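Local coordinates for COG3291: FOG: PKD repeat (Clostridium thermocellum, PDB 1WMX), which probably binds cellulose, being the family 30 carbohydrate-binding module of CelJ, a large multidomain protein assigned to cellulose breakdown, at residues Thr121-Ser124 with Asn125-Val129; Val136-Leu140 with Arg141-Lys145. One frame throughout, in Å; residues are numbered along the deposited sequence.

Contact 1: residues Thr121-Ser124 with Asn125-Val129; sequences TVIS and NYVTV
Asn125 lies against Val122, and Val127 against Ile123, where strand 118-122 gives way to a short 3-10 turn. The amide of Asn125 meets one methyl of Val122: CG2 of Val122 is 3.3 Å from CG of Asn125, and OD1 and ND2 are equally near, so the methyl sits over the middle of the group. With CG anti to its own carbonyl carbon (chi1 -76°), Asn125 folds its amide back beside its N, towards the end of the preceding strand. That N donates to Val122 O at 3.1 Å. One residue on, Tyr126 N makes a similar bond, 2.9 Å to Ile123 O; Val127 N adds a weak one to the same oxygen. Ile123 and Val127 run side by side, pointing the same way, with Ile123 CG1 3.6 Å from Val127 CG1. Ile123 itself goes on into the interior, against Phe89 and Ile91 of strand 86-93. At Ser124 the CA-H takes part, its CA 3.2 Å from Val127 O. The Tyr126 ring swings back along the strand, and the hydroxyl of Thr121 comes to its edge near the ring plane, with OG1 3.8 Å from Tyr126 CE2. Tyr126 OH has its partner in Asp142, while Asp99 accepts from Ser124 N. Successive i to i+3 bonds from Val122 O and Ile123 O make this a 3-10 turn at the end of an outermost strand, opening the loop between two antiparallel sheets, consistent with the beta-sandwich of carbohydrate-binding modules.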
# COMPACT_ATOMS: atom_id res chain seq x y z
N THR B 121 6.84 1.32 -9.51
CA THR B 121 8.10 1.05 -10.22
C THR B 121 9.13 2.02 -9.67
O THR B 121 8.79 2.96 -8.95
CB THR B 121 7.93 1.23 -11.73
OG1 THR B 121 9.18 1.00 -12.39
CG2 THR B 121 7.47 2.64 -12.10
N VAL B 122 10.39 1.81 -9.99
CA VAL B 122 11.44 2.72 -9.52
C VAL B 122 11.72 3.70 -10.64
O VAL B 122 11.75 3.34 -11.82
CB VAL B 122 12.70 1.96 -9.14
CG1 VAL B 122 12.42 0.99 -7.99
CG2 VAL B 122 13.26 1.15 -10.32
N ILE B 123 11.92 4.95 -10.28
CA ILE B 123 12.14 5.99 -11.27
C ILE B 123 13.43 5.75 -12.09
O ILE B 123 13.53 6.16 -13.25
CB ILE B 123 12.20 7.35 -10.61
CG1 ILE B 123 12.23 8.46 -11.67
CG2 ILE B 123 13.43 7.50 -9.71
CD1 ILE B 123 11.97 9.85 -11.12
N SER B 124 14.40 5.07 -11.48
CA SER B 124 15.68 4.79 -12.14
C SER B 124 15.48 3.97 -13.43
O SER B 124 16.33 4.00 -14.33
CB SER B 124 16.61 4.01 -11.20
OG SER B 124 15.97 2.85 -10.70
N ASN B 125 14.36 3.27 -13.51
CA ASN B 125 14.03 2.44 -14.68
C ASN B 125 13.64 3.29 -15.88
O ASN B 125 13.47 2.78 -16.99
CB ASN B 125 12.85 1.52 -14.37
CG ASN B 125 13.25 0.35 -13.52
OD1 ASN B 125 12.39 -0.44 -13.11
ND2 ASN B 125 14.53 0.20 -13.23
N TYR B 126 13.49 4.58 -15.67
CA TYR B 126 13.07 5.45 -16.77
C TYR B 126 13.96 6.68 -16.92
O TYR B 126 13.81 7.46 -17.87
CB TYR B 126 11.63 5.87 -16.55
CG TYR B 126 10.68 4.67 -16.66
CD1 TYR B 126 10.30 4.20 -17.92
CD2 TYR B 126 10.21 4.04 -15.51
CE1 TYR B 126 9.45 3.10 -18.03
CE2 TYR B 126 9.36 2.94 -15.62
CZ TYR B 126 8.98 2.47 -16.88
OH TYR B 126 8.15 1.39 -16.99
N VAL B 127 14.87 6.86 -15.99
CA VAL B 127 15.79 8.00 -16.04
C VAL B 127 16.93 7.80 -15.06
O VAL B 127 16.84 6.98 -14.15
CB VAL B 127 15.05 9.30 -15.67
CG1 VAL B 127 14.61 9.29 -14.20
CG2 VAL B 127 15.93 10.53 -15.88
N THR B 128 17.99 8.54 -15.30
CA THR B 128 19.16 8.55 -14.43
C THR B 128 19.32 10.00 -14.03
O THR B 128 19.96 10.78 -14.73
CB THR B 128 20.42 8.04 -15.15
OG1 THR B 128 20.26 6.68 -15.55
CG2 THR B 128 21.66 8.13 -14.24
N VAL B 129 18.72 10.34 -12.91
CA VAL B 129 18.72 11.72 -12.41
C VAL B 129 20.14 12.30 -12.29
O VAL B 129 21.05 11.67 -11.75
CB VAL B 129 18.05 11.79 -11.05
CG1 VAL B 129 17.82 13.25 -10.63
CG2 VAL B 129 16.70 11.08 -11.05

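Contact 2: residues Val136-Leu140 with Arg141-Lys145; sequences VKIPL and RDLMK
A chi1 of -69° turns the Asp142 carboxylate back alongside its own N and over the ring of Pro139, three residues earlier. Arg141 takes the other route: CG stands between its backbone N and carbonyl carbon (chi1 61°), and a bend at chi3 brings the guanidinium round to the same proline. Asp142 OD1 lies 3.3 Å from Pro139 CG, while Arg141 NH1 lies 3.7 Å from Pro139 CB, obliquely placed. The two charged groups thus approach the ring from different sides, the carboxylate over the CB-CG side and the guanidinium beyond CB. Each has a polar partner outside the turn: Tyr126 OH for Asp142 OD1, and the carbonyl oxygen of Glu83 for Arg141 NE, which donates to it.

The backbone turns sharply here. Leu140 O accepts twice, from Leu143 N at 2.7 Å and from Met144 N at 3.0 Å. The bond from Asp142 N to Pro139 O is less certain, because that nitrogen sits too near a neighbour in the model. On the inner side Ile138 CG2 meets Leu143 CD1 at 4.1 Å, the two side chains crossing at a slant. Leu140, Leu143 and Met144 all pack on Phe104 of strand 101-106, so the short, weakly bonded helical turn after strand 134-139 bridges to the second sheet. The chemistry is split accordingly: leucine and methionine chains go into the interior, whereas the acidic and basic ends stay at the outer side. Two donors on one carbonyl oxygen satisfy Leu140 O within this buried turn, and the tyrosine hydroxyl probably helps to stabilise the negative charge of Asp142.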
# COMPACT_ATOMS: atom_id res chain seq x y z
N VAL B 136 11.21 13.24 -18.33
CA VAL B 136 11.04 11.78 -18.35
C VAL B 136 9.57 11.42 -18.61
O VAL B 136 8.65 12.14 -18.24
CB VAL B 136 11.52 11.16 -17.03
CG1 VAL B 136 11.86 12.23 -15.99
CG2 VAL B 136 10.48 10.22 -16.41
N LYS B 137 9.39 10.30 -19.28
CA LYS B 137 8.06 9.80 -19.61
C LYS B 137 7.94 8.35 -19.14
O LYS B 137 8.69 7.48 -19.58
CB LYS B 137 7.83 9.87 -21.13
CG LYS B 137 8.03 11.27 -21.71
CD LYS B 137 7.23 11.49 -22.98
CE LYS B 137 7.55 10.49 -24.08
NZ LYS B 137 6.77 10.72 -25.31
N ILE B 138 7.13 8.17 -18.04
CA ILE B 138 6.78 6.81 -17.64
C ILE B 138 5.48 6.44 -18.33
O ILE B 138 4.48 7.17 -18.27
CB ILE B 138 6.65 6.77 -16.13
CG1 ILE B 138 7.98 7.15 -15.46
CG2 ILE B 138 6.28 5.38 -15.60
CD1 ILE B 138 7.91 7.17 -13.94
N PRO B 139 5.15 5.47 -19.01
CA PRO B 139 4.08 4.79 -19.70
C PRO B 139 3.15 4.02 -18.72
O PRO B 139 3.56 3.00 -18.12
CB PRO B 139 4.72 3.91 -20.71
CG PRO B 139 6.23 3.94 -20.45
CD PRO B 139 6.52 4.86 -19.31
N LEU B 140 2.29 4.55 -18.77
CA LEU B 140 1.12 4.03 -18.02
C LEU B 140 0.99 2.51 -18.19
O LEU B 140 0.83 1.77 -17.21
CB LEU B 140 -0.18 4.68 -18.55
CG LEU B 140 -0.28 6.19 -18.23
CD1 LEU B 140 -1.71 6.72 -18.30
CD2 LEU B 140 0.23 6.54 -16.84
N ARG B 141 0.86 2.01 -19.41
CA ARG B 141 0.62 0.56 -19.59
C ARG B 141 1.69 -0.23 -18.82
O ARG B 141 1.43 -1.33 -18.32
CB ARG B 141 0.64 0.19 -21.14
CG ARG B 141 2.00 0.49 -21.85
CD ARG B 141 2.12 0.43 -23.45
NE ARG B 141 1.92 1.64 -24.12
CZ ARG B 141 2.51 2.80 -24.43
NH1 ARG B 141 3.80 3.17 -24.21
NH2 ARG B 141 1.72 3.74 -24.91
N ASP B 142 2.79 0.36 -18.49
CA ASP B 142 3.85 -0.37 -17.77
C ASP B 142 3.50 -0.55 -16.27
O ASP B 142 4.04 -1.44 -15.60
CB ASP B 142 5.18 0.40 -17.83
CG ASP B 142 5.82 0.43 -19.22
OD1 ASP B 142 7.00 0.94 -19.38
OD2 ASP B 142 5.19 -0.04 -20.23
N LEU B 143 2.61 0.30 -15.77
CA LEU B 143 2.22 0.31 -14.34
C LEU B 143 0.87 -0.30 -14.08
O LEU B 143 0.73 -1.21 -13.23
CB LEU B 143 2.14 1.76 -13.84
CG LEU B 143 3.49 2.38 -13.55
CD1 LEU B 143 3.40 3.85 -13.12
CD2 LEU B 143 4.23 1.66 -12.42
N MET B 144 -0.04 0.25 -14.83
CA MET B 144 -1.45 -0.06 -14.78
C MET B 144 -1.89 -1.20 -15.67
O MET B 144 -2.97 -1.15 -16.26
CB MET B 144 -2.25 1.12 -15.22
CG MET B 144 -2.08 2.33 -14.35
SD MET B 144 -3.21 3.60 -14.83
CE MET B 144 -2.92 5.07 -13.89
N LYS B 145 -1.09 -2.21 -15.79
CA LYS B 145 -1.48 -3.40 -16.56
C LYS B 145 -1.61 -4.51 -15.47
O LYS B 145 -0.74 -5.37 -15.34
CB LYS B 145 -0.44 -3.70 -17.66
CG LYS B 145 -0.79 -3.01 -19.02
CD LYS B 145 -0.36 -3.84 -20.25
CE LYS B 145 -0.92 -3.30 -21.58
NZ LYS B 145 -2.35 -3.59 -21.78

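Contact 1 lies mostly at the surface and contact 2 is largely buried, yet both are single turns at a strand end, one leaving strand 118-122 and the other strand 134-139, which belong to different sheets. In series along the chain, they touch directly: the Tyr126 hydroxyl reaches Asp142 OD1 at 2.7 Å, a probable hydrogen bond, and its ring packs on Ile138 and Pro139, while Thr121 CG2 meets Leu143 CD2. Place in the fold sets the chemistry: 121-129 mixes an amide, hydroxyls and valines, with Ile123 turned inward, whereas 136-145 sends several large apolar chains between the sheets and keeps its charged groups outside.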